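Local coordinates for pentatricopeptide repeat-containing protein 10, chloroplastic (Zea mays, PDB 4M59) that binds specific intergenic RNA segments of the chloroplast atpH and psaJ transcripts and acts there as a barrier to exonucleases, stabilising the mRNAs, at residues A91-T96 and A119-R124; T111-L116 and N145-V150; E127-L132 and V137-V142. The protein carries 4 engineered substitutions. One frame throughout, in Å; residues are numbered along the deposited sequence.

In the fold
The three contacts interlock across adjoining helices near the N-terminal end of the superhelix. Contact 1 joins helix 86-95 to the start of helix 122-132, and its segments alternate along the chain with those of contact 2, which sets helix 106-117 beside helix 141-151. Contact 3, nested in the loop of contact 2, leads from helix 122-132 into helix 141-151. Centres of contacts 1 and 2 lie about 11 Å apart, those of contacts 2 and 3 about 10 Å. L116 packs on L93 and R124, while F129 packs on L113 and V147. Contact 2 reaches U2 of the RNA (chain D) and contact 3 both G1 and U2; contact 1 stays about 9 Å away at the nearest atoms.

Contact 1 of 3, residues A91-T96 and A119-R124; sequences ALLDET and AGRYER
Between what are predicted to be the first two pentatricopeptide repeats, a surface salt bridge joins D94, near the end of helix 86-95, to R121, the N-cap residue of helix 122-132. The two side chains reach for each other head-on. D94 OD2 receives NH1 of R121 at 3.0 Å through its syn lone pair, the one on the side of the other carboxylate oxygen. A second, weak bond runs from R121 NH2 to D94 OD1 at 3.4 Å, so the pairing is two-pronged but uneven. Its asymmetry agrees with the turn of the groups: the carboxylate and guanidinium planes stand 39° apart, and OD2 lies 20° out of the guanidinium plane. R121 meets the acid with the NH1 and NH2 edge of its guanidinium, at the end of a chain bent at chi3 (67°).

Beside this bridge, L93 and R124 run antiparallel, side by side. CD2 of L93 rests on CD of R124 at 3.7 Å, an apolar contact with the arginine shaft, and CG of L93 is set over one face of the charged guanidinium. NH1 of R124 is 4.5 Å from D94 OD1, too far for a salt bridge, yet its charge may still add to the field around the carboxylate. A119 and R121 also pack against E368 of the second subunit. A surface salt bridge and one leucine-arginine contact thus join successive helix-turn-helix units of the pentatricopeptide repeat superhelix.

Contact 2 of 3, residues T111-L116 and N145-V150; sequences TVLHAL and NVVLDV. With nucleotides of chain D.
In the pentatricopeptide repeat superhelix the first helices of successive repeats line the RNA-binding surface, and here helix 106-117 and helix 141-151 lie side by side, L113 and H114 meeting V146 and V147. The local axes run nearly parallel, 16° apart, and approach to 9.5 Å. V146 stands between the helices with its two methyls employed differently. CG1, placed anti to the backbone N (chi1 158°), touches CB of L113 at 3.8 Å and lies near the backbone N of H114. CG2 instead turns to the RNA and sits 3.7 Å from the sugar oxygen O4' of U2 of chain D. Farther from the RNA, CD1 of L113 meets CG2 of V147 at 4.0 Å, the two side chains meeting at a slant.

H114 supplies a flat floor for the backbone of the nucleotide. C5' of U2 lies 3.4 Å above the ring plane, over its centre, and is nearly equidistant from all five ring atoms, as expected of a CH-pi contact. The ring of H86 meets that of H114 at about a right angle. With an alanine here, C5' of U2 would lose the ring it lies on, and a gap would probably open beside the sugar, leaving that part of the RNA backbone freer to shift.

N145 contacts the base edge, consistent with the role of asparagine at this repeat position in favouring pyrimidines. Its amide also bonds to D176 through ND2 and to T179 through OD1, which would fix the amide's rotation. ND2 of N145 donates to O2 of U2 of chain D at 3.3 Å, with an N-H...O angle of 144°.

Contact 3 of 3, residues E127-L132 and V137-V142; sequences ELFAEL and VAPTLV. With nucleotides of chain D.
L132, the last residue of helix 122-132, faces V137 and P139 of the linker that leads into helix 141-151, at the turn between two successive pentatricopeptide repeats as their limits are predicted. From CB its chain, with CG anti to the backbone N (chi1 156°), leads to CG, which meets CB of V137 at 4.1 Å as the two side chains cross at about a right angle. Beyond it, CD2 passes close to the carbonyl O of V137 and ends against CD of P139, 4.1 Å away. The backbone fastens the same corner: N of V137 donates to O of L132 at 3.2 Å, in the carbonyl plane, holding the turn closed. F129 also touches P139, its CE1 lying 4.1 Å from the proline CB.

Past the proline the chain enters helix 141-151, whose first turn meets the RNA. T140 is the N-cap, its OG1 accepting a weak bond from N of V142. V142 wedges between the first two nucleotides of chain D, as valines do in PPR proteins: CG2 lies 3.3 Å from O6 of G1, and CG1 3.4 Å from O4' of U2. Apolar packing pinned by one backbone bond suggests that packing, more than polar bonding, sets the path of the linker here, while the valine in the first turn of the helix meets G1 and U2 by van der Waals contact.

Contact 1 of 3, residues A91-T96 and A119-R124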
loop_
_atom_site.group_PDB
_atom_site.type_symbol
_atom_site.label_atom_id
_atom_site.label_comp_id
_atom_site.label_asym_id
_atom_site.label_seq_id
_atom_site.Cartn_x
_atom_site.Cartn_y
_atom_site.Cartn_z
ATOM N N ALA A 91 1.657 -34.667 1.192
ATOM C CA ALA A 91 2.770 -35.352 0.591
ATOM C C ALA A 91 2.736 -36.806 0.968
ATOM O O ALA A 91 2.856 -37.674 0.122
ATOM C CB ALA A 91 4.036 -34.747 1.060
ATOM N N LEU A 92 2.578 -37.052 2.259
ATOM C CA LEU A 92 2.485 -38.387 2.815
ATOM C C LEU A 92 1.344 -39.132 2.195
ATOM O O LEU A 92 1.394 -40.334 2.013
ATOM C CB LEU A 92 2.231 -38.287 4.296
ATOM C CG LEU A 92 3.352 -37.596 5.039
ATOM C CD1 LEU A 92 2.962 -37.358 6.462
ATOM C CD2 LEU A 92 4.564 -38.467 4.986
ATOM N N LEU A 93 0.296 -38.400 1.887
ATOM C CA LEU A 93 -0.839 -38.970 1.227
ATOM C C LEU A 93 -0.441 -39.404 -0.164
ATOM O O LEU A 93 -0.969 -40.364 -0.703
ATOM C CB LEU A 93 -1.922 -37.920 1.143
ATOM C CG LEU A 93 -3.117 -38.278 0.292
ATOM C CD1 LEU A 93 -4.136 -38.923 1.151
ATOM C CD2 LEU A 93 -3.650 -37.046 -0.317
ATOM N N ASP A 94 0.461 -38.646 -0.776
ATOM C CA ASP A 94 0.789 -38.842 -2.184
ATOM C C ASP A 94 1.907 -39.853 -2.424
ATOM O O ASP A 94 1.920 -40.535 -3.447
ATOM C CB ASP A 94 1.126 -37.504 -2.844
ATOM C CG ASP A 94 -0.083 -36.606 -2.985
ATOM O OD1 ASP A 94 -1.196 -37.134 -3.188
ATOM O OD2 ASP A 94 0.074 -35.372 -2.894
ATOM N N GLU A 95 2.839 -39.947 -1.486
ATOM C CA GLU A 95 3.944 -40.893 -1.613
ATOM C C GLU A 95 3.617 -42.220 -0.925
ATOM O O GLU A 95 3.822 -43.289 -1.495
ATOM C CB GLU A 95 5.254 -40.277 -1.101
ATOM C CG GLU A 95 5.661 -40.665 0.313
ATOM C CD GLU A 95 7.097 -41.160 0.385
ATOM O OE1 GLU A 95 7.966 -40.405 0.872
ATOM O OE2 GLU A 95 7.355 -42.301 -0.048
ATOM N N THR A 96 3.108 -42.136 0.298
ATOM C CA THR A 96 2.710 -43.321 1.046
ATOM C C THR A 96 3.911 -44.035 1.658
ATOM O O THR A 96 4.607 -44.788 0.969
ATOM C CB THR A 96 1.944 -44.318 0.160
ATOM O OG1 THR A 96 1.214 -43.600 -0.845
ATOM C CG2 THR A 96 0.974 -45.137 0.996
ATOM N N ALA A 119 -5.839 -26.948 0.211
ATOM C CA ALA A 119 -5.042 -26.849 -0.986
ATOM C C ALA A 119 -5.963 -26.851 -2.181
ATOM O O ALA A 119 -5.526 -26.823 -3.321
ATOM C CB ALA A 119 -4.096 -27.989 -1.047
ATOM N N GLY A 120 -7.253 -26.885 -1.902
ATOM C CA GLY A 120 -8.253 -26.836 -2.936
ATOM C C GLY A 120 -8.425 -28.185 -3.551
ATOM O O GLY A 120 -9.112 -28.344 -4.540
ATOM N N ARG A 121 -7.773 -29.185 -2.969
ATOM C CA ARG A 121 -7.878 -30.545 -3.475
ATOM C C ARG A 121 -9.131 -31.211 -2.924
ATOM O O ARG A 121 -9.056 -32.199 -2.197
ATOM C CB ARG A 121 -6.631 -31.350 -3.111
ATOM C CG ARG A 121 -5.341 -30.739 -3.627
ATOM C CD ARG A 121 -4.146 -31.626 -3.330
ATOM N NE ARG A 121 -4.194 -32.872 -4.084
ATOM C CZ ARG A 121 -3.380 -33.898 -3.877
ATOM N NH1 ARG A 121 -2.452 -33.830 -2.934
ATOM N NH2 ARG A 121 -3.491 -34.996 -4.611
ATOM N N TYR A 122 -10.283 -30.654 -3.281
ATOM C CA TYR A 122 -11.566 -31.129 -2.779
ATOM C C TYR A 122 -11.947 -32.489 -3.351
ATOM O O TYR A 122 -12.201 -33.434 -2.609
ATOM C CB TYR A 122 -12.655 -30.101 -3.085
ATOM C CG TYR A 122 -12.315 -28.705 -2.617
ATOM C CD1 TYR A 122 -11.635 -28.500 -1.426
ATOM C CD2 TYR A 122 -12.670 -27.592 -3.365
ATOM C CE1 TYR A 122 -11.321 -27.227 -0.992
ATOM C CE2 TYR A 122 -12.359 -26.316 -2.942
ATOM C CZ TYR A 122 -11.684 -26.141 -1.753
ATOM O OH TYR A 122 -11.370 -24.875 -1.320
ATOM N N GLU A 123 -11.991 -32.577 -4.674
ATOM C CA GLU A 123 -12.349 -33.821 -5.344
ATOM C C GLU A 123 -11.544 -34.994 -4.802
ATOM O O GLU A 123 -11.969 -36.144 -4.899
ATOM C CB GLU A 123 -12.144 -33.694 -6.853
ATOM C CG GLU A 123 -12.940 -32.571 -7.497
ATOM C CD GLU A 123 -14.411 -32.912 -7.640
ATOM O OE1 GLU A 123 -15.130 -32.168 -8.340
ATOM O OE2 GLU A 123 -14.851 -33.919 -7.049
ATOM N N ARG A 124 -10.384 -34.696 -4.228
ATOM C CA ARG A 124 -9.517 -35.723 -3.672
ATOM C C ARG A 124 -9.891 -36.027 -2.228
ATOM O O ARG A 124 -9.769 -37.159 -1.767
ATOM C CB ARG A 124 -8.054 -35.288 -3.751
ATOM C CG ARG A 124 -7.076 -36.429 -3.976
ATOM C CD ARG A 124 -6.553 -36.975 -2.660
ATOM N NE ARG A 124 -7.022 -38.331 -2.407
ATOM C CZ ARG A 124 -6.331 -39.429 -2.702
ATOM N NH1 ARG A 124 -5.134 -39.329 -3.258
ATOM N NH2 ARG A 124 -6.838 -40.622 -2.437
#

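Contact 2 of 3, residues T111-L116 and N145-V150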
loop_
_atom_site.group_PDB
_atom_site.type_symbol
_atom_site.label_atom_id
_atom_site.label_comp_id
_atom_site.label_asym_id
_atom_site.label_seq_id
_atom_site.Cartn_x
_atom_site.Cartn_y
_atom_site.Cartn_z
ATOM N N THR A 111 -7.226 -35.144 9.748
ATOM C CA THR A 111 -6.166 -34.165 9.669
ATOM C C THR A 111 -5.680 -34.022 8.244
ATOM O O THR A 111 -5.199 -32.973 7.844
ATOM C CB THR A 111 -4.998 -34.602 10.542
ATOM O OG1 THR A 111 -5.501 -35.104 11.781
ATOM C CG2 THR A 111 -4.076 -33.452 10.821
ATOM N N VAL A 112 -5.805 -35.085 7.477
ATOM C CA VAL A 112 -5.387 -35.100 6.093
ATOM C C VAL A 112 -6.442 -34.469 5.232
ATOM O O VAL A 112 -6.153 -33.748 4.298
ATOM C CB VAL A 112 -5.162 -36.536 5.646
ATOM C CG1 VAL A 112 -4.847 -36.601 4.186
ATOM C CG2 VAL A 112 -4.056 -37.138 6.443
ATOM N N LEU A 113 -7.687 -34.757 5.556
ATOM C CA LEU A 113 -8.812 -34.207 4.842
ATOM C C LEU A 113 -8.776 -32.710 4.890
ATOM O O LEU A 113 -9.025 -32.046 3.904
ATOM C CB LEU A 113 -10.099 -34.685 5.485
ATOM C CG LEU A 113 -10.624 -36.014 4.985
ATOM C CD1 LEU A 113 -11.828 -36.385 5.763
ATOM C CD2 LEU A 113 -10.979 -35.866 3.554
ATOM N N HIS A 114 -8.463 -32.185 6.053
ATOM C CA HIS A 114 -8.398 -30.763 6.210
ATOM C C HIS A 114 -7.232 -30.233 5.430
ATOM O O HIS A 114 -7.275 -29.138 4.913
ATOM C CB HIS A 114 -8.231 -30.408 7.666
ATOM C CG HIS A 114 -7.977 -28.961 7.897
ATOM N ND1 HIS A 114 -6.880 -28.500 8.581
ATOM C CD2 HIS A 114 -8.680 -27.868 7.521
ATOM C CE1 HIS A 114 -6.914 -27.184 8.623
ATOM N NE2 HIS A 114 -7.997 -26.775 7.990
ATOM N N ALA A 115 -6.182 -31.036 5.346
ATOM C CA ALA A 115 -5.002 -30.646 4.607
ATOM C C ALA A 115 -5.281 -30.628 3.125
ATOM O O ALA A 115 -4.745 -29.814 2.397
ATOM C CB ALA A 115 -3.875 -31.588 4.909
ATOM N N LEU A 116 -6.132 -31.535 2.679
ATOM C CA LEU A 116 -6.521 -31.581 1.289
ATOM C C LEU A 116 -7.478 -30.467 0.976
ATOM O O LEU A 116 -7.603 -30.045 -0.162
ATOM C CB LEU A 116 -7.190 -32.902 0.979
ATOM C CG LEU A 116 -6.297 -34.121 0.969
ATOM C CD1 LEU A 116 -7.138 -35.317 0.689
ATOM C CD2 LEU A 116 -5.306 -33.928 -0.111
ATOM N N ASN A 145 -17.574 -32.329 9.708
ATOM C CA ASN A 145 -17.533 -30.893 9.514
ATOM C C ASN A 145 -16.521 -30.452 8.469
ATOM O O ASN A 145 -16.756 -29.514 7.725
ATOM C CB ASN A 145 -17.243 -30.191 10.837
ATOM C CG ASN A 145 -18.447 -30.105 11.729
ATOM O OD1 ASN A 145 -19.569 -30.187 11.278
ATOM N ND2 ASN A 145 -18.214 -29.910 13.003
ATOM N N VAL A 146 -15.388 -31.125 8.433
ATOM C CA VAL A 146 -14.393 -30.829 7.435
ATOM C C VAL A 146 -14.946 -31.087 6.066
ATOM O O VAL A 146 -14.840 -30.262 5.181
ATOM C CB VAL A 146 -13.165 -31.676 7.638
ATOM C CG1 VAL A 146 -12.390 -31.776 6.383
ATOM C CG2 VAL A 146 -12.328 -31.075 8.698
ATOM N N VAL A 147 -15.565 -32.235 5.892
ATOM C CA VAL A 147 -16.081 -32.625 4.603
ATOM C C VAL A 147 -17.175 -31.696 4.152
ATOM O O VAL A 147 -17.379 -31.493 2.970
ATOM C CB VAL A 147 -16.591 -34.045 4.665
ATOM C CG1 VAL A 147 -17.064 -34.494 3.324
ATOM C CG2 VAL A 147 -15.499 -34.941 5.150
ATOM N N LEU A 148 -17.884 -31.119 5.109
ATOM C CA LEU A 148 -18.927 -30.169 4.807
ATOM C C LEU A 148 -18.283 -28.947 4.240
ATOM O O LEU A 148 -18.747 -28.370 3.278
ATOM C CB LEU A 148 -19.671 -29.789 6.076
ATOM C CG LEU A 148 -20.696 -30.778 6.608
ATOM C CD1 LEU A 148 -21.270 -30.274 7.880
ATOM C CD2 LEU A 148 -21.770 -30.955 5.605
ATOM N N ASP A 149 -17.189 -28.564 4.862
ATOM C CA ASP A 149 -16.448 -27.409 4.438
ATOM C C ASP A 149 -15.920 -27.625 3.040
ATOM O O ASP A 149 -15.721 -26.684 2.313
ATOM C CB ASP A 149 -15.296 -27.179 5.400
ATOM C CG ASP A 149 -14.746 -25.795 5.321
ATOM O OD1 ASP A 149 -15.436 -24.908 4.801
ATOM O OD2 ASP A 149 -13.614 -25.579 5.774
ATOM N N VAL A 150 -15.703 -28.872 2.667
ATOM C CA VAL A 150 -15.239 -29.187 1.329
ATOM C C VAL A 150 -16.376 -29.082 0.331
ATOM O O VAL A 150 -16.206 -28.592 -0.765
ATOM C CB VAL A 150 -14.611 -30.579 1.278
ATOM C CG1 VAL A 150 -14.321 -30.972 -0.128
ATOM C CG2 VAL A 150 -13.350 -30.596 2.061
ATOM P P U D 2 -7.673 -27.187 13.161
ATOM O OP1 U D 2 -7.014 -26.162 12.310
ATOM O OP2 U D 2 -7.868 -26.922 14.606
ATOM O "O5'" U D 2 -9.096 -27.502 12.515
ATOM C "C5'" U D 2 -9.209 -27.956 11.173
ATOM C "C4'" U D 2 -10.647 -27.966 10.722
ATOM O "O4'" U D 2 -11.422 -28.848 11.570
ATOM C "C3'" U D 2 -11.370 -26.630 10.816
ATOM O "O3'" U D 2 -11.089 -25.787 9.710
ATOM C "C2'" U D 2 -12.835 -27.040 10.937
ATOM O "O2'" U D 2 -13.381 -27.348 9.663
ATOM C "C1'" U D 2 -12.727 -28.335 11.746
ATOM N N1 U D 2 -12.962 -28.131 13.196
ATOM C C2 U D 2 -14.226 -28.385 13.700
ATOM O O2 U D 2 -15.156 -28.760 13.008
ATOM N N3 U D 2 -14.375 -28.182 15.052
ATOM C C4 U D 2 -13.403 -27.763 15.933
ATOM O O4 U D 2 -13.679 -27.622 17.124
ATOM C C5 U D 2 -12.126 -27.522 15.342
ATOM C C6 U D 2 -11.950 -27.713 14.031
#

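Contact 3 of 3, residues E127-L132 and V137-V142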
loop_
_atom_site.group_PDB
_atom_site.type_symbol
_atom_site.label_atom_id
_atom_site.label_comp_id
_atom_site.label_asym_id
_atom_site.label_seq_id
_atom_site.Cartn_x
_atom_site.Cartn_y
_atom_site.Cartn_z
ATOM N N GLU A 127 -12.731 -38.398 -2.058
ATOM C CA GLU A 127 -12.318 -39.746 -2.412
ATOM C C GLU A 127 -11.646 -40.444 -1.236
ATOM O O GLU A 127 -11.686 -41.666 -1.122
ATOM C CB GLU A 127 -11.382 -39.719 -3.622
ATOM C CG GLU A 127 -12.075 -39.367 -4.925
ATOM C CD GLU A 127 -11.100 -39.068 -6.042
ATOM O OE1 GLU A 127 -9.888 -38.960 -5.765
ATOM O OE2 GLU A 127 -11.546 -38.942 -7.201
ATOM N N LEU A 128 -11.032 -39.655 -0.358
ATOM C CA LEU A 128 -10.401 -40.197 0.835
ATOM C C LEU A 128 -11.445 -40.460 1.905
ATOM O O LEU A 128 -11.343 -41.419 2.667
ATOM C CB LEU A 128 -9.335 -39.239 1.363
ATOM C CG LEU A 128 -8.597 -39.711 2.614
ATOM C CD1 LEU A 128 -7.624 -40.829 2.273
ATOM C CD2 LEU A 128 -7.878 -38.554 3.291
ATOM N N PHE A 129 -12.454 -39.598 1.958
ATOM C CA PHE A 129 -13.551 -39.772 2.868
ATOM C C PHE A 129 -14.248 -41.058 2.506
ATOM O O PHE A 129 -14.608 -41.835 3.371
ATOM C CB PHE A 129 -14.497 -38.591 2.718
ATOM C CG PHE A 129 -15.553 -38.518 3.762
ATOM C CD1 PHE A 129 -15.233 -38.513 5.091
ATOM C CD2 PHE A 129 -16.870 -38.428 3.412
ATOM C CE1 PHE A 129 -16.194 -38.449 6.030
ATOM C CE2 PHE A 129 -17.826 -38.359 4.355
ATOM C CZ PHE A 129 -17.490 -38.372 5.661
ATOM N N ALA A 130 -14.446 -41.276 1.211
ATOM C CA ALA A 130 -15.108 -42.480 0.730
ATOM C C ALA A 130 -14.353 -43.729 1.167
ATOM O O ALA A 130 -14.955 -44.722 1.567
ATOM C CB ALA A 130 -15.244 -42.441 -0.783
ATOM N N GLU A 131 -13.029 -43.667 1.094
ATOM C CA GLU A 131 -12.183 -44.775 1.514
ATOM C C GLU A 131 -12.255 -44.947 3.025
ATOM O O GLU A 131 -12.387 -46.061 3.528
ATOM C CB GLU A 131 -10.736 -44.528 1.088
ATOM C CG GLU A 131 -10.055 -45.735 0.465
ATOM C CD GLU A 131 -8.644 -45.427 -0.001
ATOM O OE1 GLU A 131 -8.129 -46.166 -0.863
ATOM O OE2 GLU A 131 -8.055 -44.446 0.495
ATOM N N LEU A 132 -12.166 -43.833 3.742
ATOM C CA LEU A 132 -12.204 -43.848 5.198
ATOM C C LEU A 132 -13.433 -44.580 5.719
ATOM O O LEU A 132 -13.370 -45.268 6.736
ATOM C CB LEU A 132 -12.176 -42.419 5.743
ATOM C CG LEU A 132 -12.752 -42.201 7.141
ATOM C CD1 LEU A 132 -12.256 -40.885 7.716
ATOM C CD2 LEU A 132 -14.270 -42.229 7.105
ATOM N N VAL A 137 -14.446 -47.207 9.094
ATOM C CA VAL A 137 -14.100 -46.221 10.092
ATOM C C VAL A 137 -15.307 -45.331 10.275
ATOM O O VAL A 137 -15.996 -45.001 9.319
ATOM C CB VAL A 137 -12.906 -45.380 9.664
ATOM C CG1 VAL A 137 -12.566 -44.375 10.723
ATOM C CG2 VAL A 137 -11.724 -46.264 9.411
ATOM N N ALA A 138 -15.584 -44.963 11.512
ATOM C CA ALA A 138 -16.691 -44.085 11.797
ATOM C C ALA A 138 -16.166 -42.689 11.940
ATOM O O ALA A 138 -15.365 -42.424 12.811
ATOM C CB ALA A 138 -17.370 -44.508 13.051
ATOM N N PRO A 139 -16.602 -41.795 11.064
ATOM C CA PRO A 139 -16.197 -40.402 11.130
ATOM C C PRO A 139 -16.692 -39.711 12.384
ATOM O O PRO A 139 -17.712 -40.089 12.941
ATOM C CB PRO A 139 -16.840 -39.802 9.887
ATOM C CG PRO A 139 -17.779 -40.782 9.403
ATOM C CD PRO A 139 -17.322 -42.093 9.826
ATOM N N THR A 140 -15.948 -38.715 12.835
ATOM C CA THR A 140 -16.353 -37.947 13.995
ATOM C C THR A 140 -16.897 -36.621 13.542
ATOM O O THR A 140 -17.025 -36.374 12.357
ATOM C CB THR A 140 -15.197 -37.698 14.967
ATOM O OG1 THR A 140 -14.670 -36.390 14.764
ATOM C CG2 THR A 140 -14.113 -38.711 14.782
ATOM N N LEU A 141 -17.205 -35.766 14.499
ATOM C CA LEU A 141 -17.883 -34.521 14.227
ATOM C C LEU A 141 -17.044 -33.640 13.348
ATOM O O LEU A 141 -17.503 -33.114 12.353
ATOM C CB LEU A 141 -18.161 -33.799 15.532
ATOM C CG LEU A 141 -18.959 -32.511 15.413
ATOM C CD1 LEU A 141 -20.354 -32.816 14.980
ATOM C CD2 LEU A 141 -18.974 -31.772 16.710
ATOM N N VAL A 142 -15.793 -33.484 13.736
ATOM C CA VAL A 142 -14.857 -32.681 12.995
ATOM C C VAL A 142 -14.622 -33.261 11.617
ATOM O O VAL A 142 -14.434 -32.540 10.654
ATOM C CB VAL A 142 -13.562 -32.591 13.745
ATOM C CG1 VAL A 142 -12.619 -31.673 13.064
ATOM C CG2 VAL A 142 -13.837 -32.083 15.112
ATOM O "O5'" G D 1 -6.280 -29.789 16.592
ATOM C "C5'" G D 1 -5.350 -29.981 15.535
ATOM C "C4'" G D 1 -6.028 -30.502 14.289
ATOM O "O4'" G D 1 -6.580 -31.826 14.544
ATOM C "C3'" G D 1 -7.218 -29.691 13.793
ATOM O "O3'" G D 1 -6.849 -28.562 13.023
ATOM C "C2'" G D 1 -8.007 -30.725 13.003
ATOM O "O2'" G D 1 -7.398 -30.950 11.738
ATOM C "C1'" G D 1 -7.811 -31.968 13.867
ATOM N N9 G D 1 -8.892 -32.135 14.867
ATOM C C8 G D 1 -9.344 -31.201 15.771
ATOM N N7 G D 1 -10.303 -31.627 16.542
ATOM C C5 G D 1 -10.496 -32.935 16.136
ATOM C C6 G D 1 -11.411 -33.902 16.615
ATOM O O6 G D 1 -12.249 -33.787 17.514
ATOM N N1 G D 1 -11.283 -35.103 15.933
ATOM C C2 G D 1 -10.391 -35.349 14.920
ATOM N N2 G D 1 -10.445 -36.585 14.401
ATOM N N3 G D 1 -9.526 -34.454 14.461
ATOM C C4 G D 1 -9.626 -33.274 15.115
ATOM P P U D 2 -7.673 -27.187 13.161
ATOM O OP1 U D 2 -7.014 -26.162 12.310
ATOM O OP2 U D 2 -7.868 -26.922 14.606
ATOM O "O5'" U D 2 -9.096 -27.502 12.515
ATOM C "C5'" U D 2 -9.209 -27.956 11.173
ATOM C "C4'" U D 2 -10.647 -27.966 10.722
ATOM O "O4'" U D 2 -11.422 -28.848 11.570
ATOM C "C3'" U D 2 -11.370 -26.630 10.816
ATOM O "O3'" U D 2 -11.089 -25.787 9.710
ATOM C "C2'" U D 2 -12.835 -27.040 10.937
ATOM O "O2'" U D 2 -13.381 -27.348 9.663
ATOM C "C1'" U D 2 -12.727 -28.335 11.746
ATOM N N1 U D 2 -12.962 -28.131 13.196
ATOM C C2 U D 2 -14.226 -28.385 13.700
ATOM O O2 U D 2 -15.156 -28.760 13.008
ATOM N N3 U D 2 -14.375 -28.182 15.052
ATOM C C4 U D 2 -13.403 -27.763 15.933
ATOM O O4 U D 2 -13.679 -27.622 17.124
ATOM C C5 U D 2 -12.126 -27.522 15.342
ATOM C C6 U D 2 -11.950 -27.713 14.031
#